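Local coordinates for protein malate dehydrogenase (Porphyromonas gingivalis, PDB 3FI9) that probably catalyses the NAD-dependent interconversion of malate and oxaloacetate, at residues K164-K169 / A193-T198; L153-L158 / R258-C263; E161-K164 / K169-L172; I104-G109 / L137-L142. All blocks are in the same frame, centred on the assembly; numbering follows the deposited sequence.

Contact 1 of 4, residues K164-K169 / A193-T198; sequences KHFGIK and AKVNGT
Val195 lays its methyl CG1 over one face of the Phe166 ring, where a Schellman motif ending helix 153-166 meets a type I' beta hairpin turn. CG1 stands 4.0 Å from the centroid of the Phe166 ring, 19° off the ring normal, a CH-pi contact displaced toward the rim. The second methyl, Val195 CG2, reaches Phe166 CE2 at 4.0 Å. Ile168 adds its terminal methyl: CD1 lies 3.8 Å from Val195 CG1, so that one valine branch serves both hydrophobic partners. With CG anti to its carbonyl carbon (chi1 -76°), Phe166 turns its ring toward the hairpin.

Further out, His165 CD2 covers the opposite face of that ring, and Leu203 touches both Phe166 and Val195. Gly167, with positive phi, is the C-prime residue of the Schellman motif, which bonds Ile168 N to Ala163 O and, weakly, Gly167 N to Lys164 O. Its reversal of the chain brings Ile168 round beside Phe166. The turn from Val195 to Thr198 joins strands 194-195 and 198-199 of a small antiparallel sheet. The contact therefore ties the helix end to that sheet. Across the turn Val195 N bonds Thr198 O at 2.7 Å, and Thr198 N returns a longer bond to Val195 O.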
# COMPACT_ATOMS: atom_id res chain seq x y z
N LYS A 164 11.18 -5.83 -20.00
CA LYS A 164 10.14 -5.82 -21.03
C LYS A 164 10.68 -6.02 -22.45
O LYS A 164 10.11 -6.79 -23.24
CB LYS A 164 9.35 -4.50 -20.97
CG LYS A 164 8.46 -4.38 -19.71
CD LYS A 164 8.12 -2.92 -19.37
CE LYS A 164 7.50 -2.18 -20.54
NZ LYS A 164 7.02 -0.82 -20.13
N HIS A 165 11.76 -5.30 -22.79
CA HIS A 165 12.42 -5.44 -24.09
C HIS A 165 12.82 -6.89 -24.36
O HIS A 165 12.58 -7.42 -25.45
CB HIS A 165 13.68 -4.55 -24.21
CG HIS A 165 14.40 -4.71 -25.51
ND1 HIS A 165 13.97 -4.10 -26.67
CD2 HIS A 165 15.44 -5.50 -25.86
CE1 HIS A 165 14.76 -4.46 -27.67
NE2 HIS A 165 15.66 -5.31 -27.20
N PHE A 166 13.42 -7.52 -23.38
CA PHE A 166 13.97 -8.88 -23.55
C PHE A 166 12.93 -9.95 -23.28
O PHE A 166 13.15 -11.12 -23.54
CB PHE A 166 15.21 -9.07 -22.68
CG PHE A 166 16.45 -8.38 -23.22
CD1 PHE A 166 17.14 -8.92 -24.31
CD2 PHE A 166 16.89 -7.19 -22.68
CE1 PHE A 166 18.28 -8.29 -24.83
CE2 PHE A 166 18.05 -6.54 -23.18
CZ PHE A 166 18.73 -7.09 -24.26
N GLY A 167 11.76 -9.52 -22.81
CA GLY A 167 10.68 -10.44 -22.54
C GLY A 167 11.05 -11.42 -21.44
O GLY A 167 10.70 -12.59 -21.53
N ILE A 168 11.77 -10.96 -20.41
CA ILE A 168 12.13 -11.85 -19.31
C ILE A 168 11.67 -11.35 -17.94
O ILE A 168 11.33 -10.17 -17.76
CB ILE A 168 13.66 -12.11 -19.17
CG1 ILE A 168 14.40 -10.79 -18.92
CG2 ILE A 168 14.20 -12.83 -20.43
CD1 ILE A 168 15.89 -10.99 -18.85
N LYS A 169 11.69 -12.23 -16.98
CA LYS A 169 11.32 -11.81 -15.63
C LYS A 169 12.22 -10.65 -15.10
O LYS A 169 13.46 -10.71 -15.16
CB LYS A 169 11.37 -13.00 -14.69
CG LYS A 169 11.01 -12.63 -13.27
CD LYS A 169 10.88 -13.88 -12.38
CE LYS A 169 12.25 -14.51 -12.11
NZ LYS A 169 12.09 -15.84 -11.44
N ALA A 193 25.30 -3.29 -15.51
CA ALA A 193 24.15 -4.19 -15.59
C ALA A 193 24.38 -5.49 -16.36
O ALA A 193 25.17 -5.55 -17.29
CB ALA A 193 22.95 -3.50 -16.15
N LYS A 194 23.62 -6.52 -15.98
CA LYS A 194 23.58 -7.77 -16.74
C LYS A 194 22.15 -8.15 -17.04
O LYS A 194 21.26 -7.91 -16.23
CB LYS A 194 24.17 -8.89 -15.90
CG LYS A 194 25.66 -8.89 -15.86
CD LYS A 194 26.17 -9.89 -14.83
CE LYS A 194 27.70 -9.89 -14.86
NZ LYS A 194 28.24 -11.18 -14.34
N VAL A 195 21.94 -8.81 -18.17
CA VAL A 195 20.62 -9.25 -18.54
C VAL A 195 20.61 -10.76 -18.54
O VAL A 195 21.11 -11.38 -19.49
CB VAL A 195 20.26 -8.72 -19.93
CG1 VAL A 195 18.96 -9.34 -20.40
CG2 VAL A 195 20.22 -7.17 -19.94
N ASN A 196 20.05 -11.37 -17.50
CA ASN A 196 20.12 -12.82 -17.33
C ASN A 196 21.56 -13.32 -17.45
O ASN A 196 21.82 -14.31 -18.14
CB ASN A 196 19.24 -13.53 -18.38
CG ASN A 196 18.75 -14.90 -17.90
OD1 ASN A 196 18.55 -15.10 -16.71
ND2 ASN A 196 18.57 -15.86 -18.82
N GLY A 197 22.50 -12.64 -16.79
CA GLY A 197 23.90 -13.05 -16.79
C GLY A 197 24.83 -12.44 -17.83
O GLY A 197 26.05 -12.34 -17.62
N THR A 198 24.28 -12.01 -18.95
CA THR A 198 25.05 -11.34 -20.01
C THR A 198 25.14 -9.81 -19.80
O THR A 198 24.11 -9.13 -19.68
CB THR A 198 24.33 -11.53 -21.33
OG1 THR A 198 24.30 -12.92 -21.65
CG2 THR A 198 24.99 -10.73 -22.43

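Contact 2 of 4, residues L153-L158 / R258-C263; sequences LDSTRL and RWPAGC
The first turns of helix 153-166 pass the chain that leads into strand 261-267, and the backbones come nearest at Ser155 and Trp259, whose CA atoms are 7.1 Å apart. Thr156 sets its methyl CG2 squarely over one face of the indole. CG2 is 3.7 Å from the centroid of the Trp259 six-membered ring, 13° off the normal, which makes a CH-pi contact. With OG1 between the backbone N and the carbonyl carbon (chi1 63°), CG2 is turned to the indole and OG1 bonds the carbonyl of His56 of the second subunit. Ser155 CB meets the same indole obliquely, 3.7 Å from Trp259 CE3. Its OG passes 3.5 Å from Pro260 CG, a van der Waals contact, and finds its hydrogen-bond partner in the backbone N of Thr178. The two hydroxyls are thus buried but bonded; carbon atoms meet the indole, while Ser155 OG lies nearest the proline.

Arg157, a predicted substrate-binding residue, follows directly in the same helix. Trp259 and Pro260 also touch Arg177, and Pro260 rests on Tyr179 of strand 178-180. Beyond them, strand 261-267 lies between strands 147-150 and 273-277 in the large sheet, with helix 238-251 packed on Ala261.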
# COMPACT_ATOMS: atom_id res chain seq x y z
N LEU A 153 14.21 5.30 -8.43
CA LEU A 153 13.17 5.00 -9.45
C LEU A 153 13.73 4.99 -10.87
O LEU A 153 13.20 4.27 -11.71
CB LEU A 153 11.94 5.92 -9.37
CG LEU A 153 11.06 5.83 -8.10
CD1 LEU A 153 9.71 6.58 -8.28
CD2 LEU A 153 10.76 4.38 -7.66
N ASP A 154 14.75 5.79 -11.15
CA ASP A 154 15.33 5.76 -12.50
C ASP A 154 15.95 4.36 -12.73
O ASP A 154 15.85 3.79 -13.82
CB ASP A 154 16.40 6.87 -12.70
CG ASP A 154 15.79 8.25 -13.08
OD1 ASP A 154 14.57 8.35 -13.35
OD2 ASP A 154 16.53 9.25 -13.11
N SER A 155 16.55 3.81 -11.67
CA SER A 155 17.16 2.49 -11.77
C SER A 155 16.14 1.32 -11.87
O SER A 155 16.36 0.37 -12.63
CB SER A 155 18.14 2.27 -10.61
OG SER A 155 19.25 3.17 -10.69
N THR A 156 15.02 1.40 -11.14
CA THR A 156 14.00 0.33 -11.19
C THR A 156 13.25 0.44 -12.50
O THR A 156 12.86 -0.58 -13.10
CB THR A 156 13.00 0.38 -9.99
OG1 THR A 156 12.25 1.62 -10.01
CG2 THR A 156 13.76 0.28 -8.70
N ARG A 157 13.09 1.66 -13.00
CA ARG A 157 12.41 1.83 -14.27
C ARG A 157 13.34 1.31 -15.39
O ARG A 157 12.91 0.61 -16.30
CB ARG A 157 12.05 3.28 -14.48
CG ARG A 157 10.89 3.71 -13.58
CD ARG A 157 10.59 5.24 -13.73
NE ARG A 157 9.49 5.60 -12.85
CZ ARG A 157 9.18 6.86 -12.50
NH1 ARG A 157 9.89 7.87 -12.97
NH2 ARG A 157 8.16 7.10 -11.70
N LEU A 158 14.62 1.59 -15.30
CA LEU A 158 15.53 1.01 -16.29
C LEU A 158 15.48 -0.52 -16.27
O LEU A 158 15.47 -1.18 -17.31
CB LEU A 158 16.95 1.54 -16.13
CG LEU A 158 18.03 0.99 -17.08
CD1 LEU A 158 17.76 1.40 -18.49
CD2 LEU A 158 19.41 1.55 -16.67
N ARG A 258 18.88 -1.77 -1.78
CA ARG A 258 19.75 -2.14 -2.92
C ARG A 258 19.67 -1.32 -4.20
O ARG A 258 19.81 -1.89 -5.30
CB ARG A 258 19.56 -3.63 -3.29
N TRP A 259 19.48 0.00 -4.08
CA TRP A 259 19.35 0.88 -5.26
C TRP A 259 20.08 2.17 -4.89
O TRP A 259 20.29 2.44 -3.74
CB TRP A 259 17.87 1.22 -5.57
CG TRP A 259 17.05 -0.00 -5.90
CD1 TRP A 259 16.15 -0.64 -5.10
CD2 TRP A 259 17.10 -0.74 -7.12
NE1 TRP A 259 15.64 -1.74 -5.75
CE2 TRP A 259 16.20 -1.81 -7.00
CE3 TRP A 259 17.80 -0.57 -8.33
CZ2 TRP A 259 15.99 -2.74 -8.01
CZ3 TRP A 259 17.57 -1.47 -9.35
CH2 TRP A 259 16.67 -2.56 -9.18
N PRO A 260 20.47 2.94 -5.86
CA PRO A 260 21.04 4.28 -5.64
C PRO A 260 20.12 5.18 -4.77
O PRO A 260 18.88 5.10 -4.88
CB PRO A 260 21.09 4.84 -7.06
CG PRO A 260 21.37 3.63 -7.89
CD PRO A 260 20.44 2.59 -7.30
N ALA A 261 20.72 6.02 -3.91
CA ALA A 261 19.99 7.04 -3.16
C ALA A 261 20.69 8.36 -3.41
O ALA A 261 21.86 8.38 -3.79
CB ALA A 261 20.01 6.72 -1.65
N GLY A 262 19.99 9.45 -3.22
CA GLY A 262 20.65 10.77 -3.25
C GLY A 262 21.38 11.03 -1.94
O GLY A 262 20.85 10.76 -0.83
N CYS A 263 22.64 11.48 -2.03
CA CYS A 263 23.37 11.80 -0.88
C CYS A 263 24.36 12.91 -1.16
O CYS A 263 24.60 13.26 -2.33
CB CYS A 263 24.08 10.55 -0.33
SG CYS A 263 25.50 10.10 -1.31

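Contact 3 of 4, residues E161-K164 / K169-L172; sequences ELAK and KQSL
Ala163 and Gln170 carry this contact, in which residues 161-164, near the C-terminal end of helix 153-166, meet the short 3-10 segment 170-172. Along the helix, Glu161 comes first. Its carboxylate binds Lys164 one turn on, in a salt bridge of 3.1 Å between OE2 of Glu161 and NZ of Lys164. The ammonium approaches from above the carboxylate plane, 38° out of it. Glu161 OE1 has a second partner in Arg220. Leu162 packs on Trp214 and Leu217 of helix 211-222.

Ala163 follows, and its methyl does the touching. CB lies 3.4 Å from Gln170 CA and 3.9 Å from Gln170 CB, a close fit of a small side chain against backbone. Ala163 CB is also 4.2 Å from Lys169 C. Gln170 CG runs anti to the backbone N (chi1 -175°), and the chain stays extended beyond it. This carries the amide past the alanine to its bonds: NE2 donates to Gln159 OE1 and to the carbonyl of Arg55 of the second subunit. Lys164 ends the segment and also bridges to Glu52 of that subunit. The Schellman motif at Gly167 ends the helix and turns the chain back, so that 169-172 lies against it at the subunit interface.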
# COMPACT_ATOMS: atom_id res chain seq x y z
N GLU A 161 12.12 -1.61 -17.93
CA GLU A 161 12.12 -1.39 -19.36
C GLU A 161 13.02 -2.39 -20.08
O GLU A 161 12.62 -2.92 -21.11
CB GLU A 161 12.46 0.07 -19.72
CG GLU A 161 11.44 1.15 -19.22
CD GLU A 161 10.06 1.04 -19.85
OE1 GLU A 161 9.94 0.68 -21.05
OE2 GLU A 161 9.08 1.33 -19.16
N LEU A 162 14.19 -2.71 -19.51
CA LEU A 162 15.06 -3.80 -20.04
C LEU A 162 14.41 -5.18 -19.99
O LEU A 162 14.48 -5.95 -20.97
CB LEU A 162 16.41 -3.83 -19.32
CG LEU A 162 17.40 -2.74 -19.79
CD1 LEU A 162 18.47 -2.58 -18.73
CD2 LEU A 162 18.04 -3.12 -21.16
N ALA A 163 13.76 -5.50 -18.87
CA ALA A 163 13.08 -6.79 -18.78
C ALA A 163 11.93 -6.91 -19.80
O ALA A 163 11.77 -7.95 -20.44
CB ALA A 163 12.60 -7.08 -17.32
N LYS A 164 11.18 -5.83 -20.00
CA LYS A 164 10.14 -5.82 -21.03
C LYS A 164 10.68 -6.02 -22.45
O LYS A 164 10.11 -6.79 -23.24
CB LYS A 164 9.35 -4.50 -20.97
CG LYS A 164 8.46 -4.38 -19.71
CD LYS A 164 8.12 -2.92 -19.37
CE LYS A 164 7.50 -2.18 -20.54
NZ LYS A 164 7.02 -0.82 -20.13
N LYS A 169 11.69 -12.23 -16.98
CA LYS A 169 11.32 -11.81 -15.63
C LYS A 169 12.22 -10.65 -15.10
O LYS A 169 13.46 -10.71 -15.16
CB LYS A 169 11.37 -13.00 -14.69
CG LYS A 169 11.01 -12.63 -13.27
CD LYS A 169 10.88 -13.88 -12.38
CE LYS A 169 12.25 -14.51 -12.11
NZ LYS A 169 12.09 -15.84 -11.44
N GLN A 170 11.59 -9.63 -14.55
CA GLN A 170 12.33 -8.41 -14.23
C GLN A 170 13.59 -8.59 -13.38
O GLN A 170 14.60 -7.94 -13.65
CB GLN A 170 11.40 -7.39 -13.58
CG GLN A 170 12.06 -6.07 -13.32
CD GLN A 170 11.03 -5.04 -12.87
OE1 GLN A 170 9.85 -5.13 -13.21
NE2 GLN A 170 11.47 -4.09 -12.05
N SER A 171 13.52 -9.45 -12.37
CA SER A 171 14.62 -9.68 -11.42
C SER A 171 15.85 -10.25 -12.11
O SER A 171 16.92 -10.25 -11.53
CB SER A 171 14.19 -10.72 -10.36
OG SER A 171 13.83 -10.08 -9.17
N LEU A 172 15.69 -10.72 -13.34
CA LEU A 172 16.82 -11.30 -14.07
C LEU A 172 17.70 -10.23 -14.71
O LEU A 172 18.78 -10.52 -15.22
CB LEU A 172 16.31 -12.24 -15.14
CG LEU A 172 15.33 -13.31 -14.62
CD1 LEU A 172 14.84 -14.23 -15.77
CD2 LEU A 172 16.02 -14.11 -13.54

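Contact 4 of 4, residues I104-G109 / L137-L142; sequences IAAQLG and LIYSGL
One face of the Tyr139 ring is covered by the methyl of Ala106, which sits 3.6 Å above the ring plane and is offset toward the rim. CB of Ala106 is 3.7 Å from the centroid of the Tyr139 ring, 15° off the normal, a CH-pi contact. Its nearest ring atom is Tyr139 CE1, at 3.6 Å. At the ring's far end the hydroxyl is hydrogen-bonded to the carbonyl of Ile322, in the C-terminal tail. A chi1 of -79° puts CG of Tyr139 beside the backbone N, and the ring then lies along helix 94-115.

Nearer the backbone, Tyr139 CB touches Ala106 O at 3.6 Å. Glycine at 109 lets the backbones approach, its CA 3.8 Å from that of Ser140. The carbonyl of Gly109 receives a CA-H...O contact from Ser140 CA, 3.4 Å long and 163° at the hydrogen.

Ser140 OG ties its own segment together. It accepts from Leu142 N at 3.0 Å, which makes an ST turn, and donates to Leu137 O. Both helices belong to the Rossmann-type NAD-binding domain. Between these segments the packing is a methyl on a ring plus close backbone contacts at the carbonyls of Ala106 and Gly109. Gly109 O and Tyr139 O, two acceptors, come close without a bond, while the hydroxyls of Tyr139 and Ser140 are bonded to other partners.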
# COMPACT_ATOMS: atom_id res chain seq x y z
N ILE A 104 10.24 25.37 1.55
CA ILE A 104 9.64 24.38 2.46
C ILE A 104 10.73 23.46 2.98
O ILE A 104 10.71 23.06 4.13
CB ILE A 104 8.54 23.52 1.82
CG1 ILE A 104 7.48 24.41 1.20
CG2 ILE A 104 7.83 22.71 2.91
CD1 ILE A 104 6.67 23.67 0.09
N ALA A 105 11.72 23.18 2.13
CA ALA A 105 12.85 22.35 2.56
C ALA A 105 13.64 23.08 3.65
O ALA A 105 14.07 22.47 4.61
CB ALA A 105 13.77 22.02 1.39
N ALA A 106 13.84 24.39 3.52
CA ALA A 106 14.60 25.13 4.62
C ALA A 106 13.86 25.10 5.95
O ALA A 106 14.44 24.89 7.05
CB ALA A 106 14.87 26.57 4.23
N GLN A 107 12.57 25.35 5.86
CA GLN A 107 11.69 25.29 7.03
C GLN A 107 11.68 23.92 7.66
O GLN A 107 11.65 23.82 8.87
CB GLN A 107 10.26 25.73 6.68
CG GLN A 107 9.38 25.87 7.94
CD GLN A 107 9.88 26.99 8.87
OE1 GLN A 107 10.09 28.12 8.43
NE2 GLN A 107 10.09 26.68 10.15
N LEU A 108 11.74 22.84 6.86
CA LEU A 108 11.82 21.51 7.47
C LEU A 108 13.13 21.33 8.21
O LEU A 108 13.15 20.83 9.33
CB LEU A 108 11.66 20.40 6.43
CG LEU A 108 11.89 18.94 6.86
CD1 LEU A 108 10.96 18.57 8.02
CD2 LEU A 108 11.60 18.08 5.62
N GLY A 109 14.24 21.75 7.61
CA GLY A 109 15.50 21.78 8.33
C GLY A 109 15.45 22.57 9.66
O GLY A 109 15.88 22.09 10.70
N LEU A 137 19.45 19.29 4.51
CA LEU A 137 20.69 18.96 5.21
C LEU A 137 21.33 20.20 5.85
O LEU A 137 21.69 20.20 7.03
CB LEU A 137 21.70 18.33 4.21
CG LEU A 137 23.06 17.91 4.74
CD1 LEU A 137 22.94 17.08 6.04
CD2 LEU A 137 23.96 17.23 3.66
N ILE A 138 21.47 21.26 5.06
CA ILE A 138 22.14 22.47 5.52
C ILE A 138 21.42 23.14 6.72
O ILE A 138 22.04 23.37 7.78
CB ILE A 138 22.30 23.46 4.38
CG1 ILE A 138 23.32 22.90 3.38
CG2 ILE A 138 22.75 24.81 4.92
CD1 ILE A 138 23.35 23.68 2.06
N TYR A 139 20.12 23.34 6.59
CA TYR A 139 19.35 23.94 7.68
C TYR A 139 19.10 23.02 8.90
O TYR A 139 18.83 23.52 10.01
CB TYR A 139 18.04 24.44 7.16
CG TYR A 139 18.14 25.77 6.45
CD1 TYR A 139 18.39 25.83 5.08
CD2 TYR A 139 17.97 26.96 7.14
CE1 TYR A 139 18.48 27.04 4.41
CE2 TYR A 139 18.07 28.19 6.48
CZ TYR A 139 18.32 28.22 5.12
OH TYR A 139 18.40 29.43 4.41
N SER A 140 19.18 21.71 8.71
CA SER A 140 18.83 20.78 9.78
C SER A 140 19.94 20.68 10.82
O SER A 140 19.71 20.22 11.95
CB SER A 140 18.62 19.37 9.21
OG SER A 140 19.88 18.77 8.85
N GLY A 141 21.17 21.02 10.43
CA GLY A 141 22.34 20.86 11.30
C GLY A 141 22.85 19.44 11.41
O GLY A 141 23.78 19.17 12.19
N LEU A 142 22.26 18.51 10.64
CA LEU A 142 22.65 17.10 10.76
C LEU A 142 23.95 16.85 9.99
O LEU A 142 24.35 17.71 9.21
CB LEU A 142 21.52 16.15 10.28
CG LEU A 142 20.14 16.27 11.00
CD1 LEU A 142 19.09 15.43 10.32
CD2 LEU A 142 20.20 15.89 12.51

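Contacts 1, 2 and 3 all use helix 153-166 of the C-terminal domain, and all touch the second subunit. Contact 2 is buried near the chain's centre, at the start of the helix. Contacts 1 and 3 are partly buried at its far end, with centres about 5 Å apart. They share Lys164 and Lys169 and are joined by probable backbone hydrogen bonds, Ile168 N to Ala163 O and Asn196 N to Leu172 O. Contact 4 is also buried, but it joins two helices of the NAD-binding domain. Contacts 1, 2 and 4 each place a methyl over an aromatic face; contact 3 packs a methyl on backbone, with a salt bridge inside its helical segment.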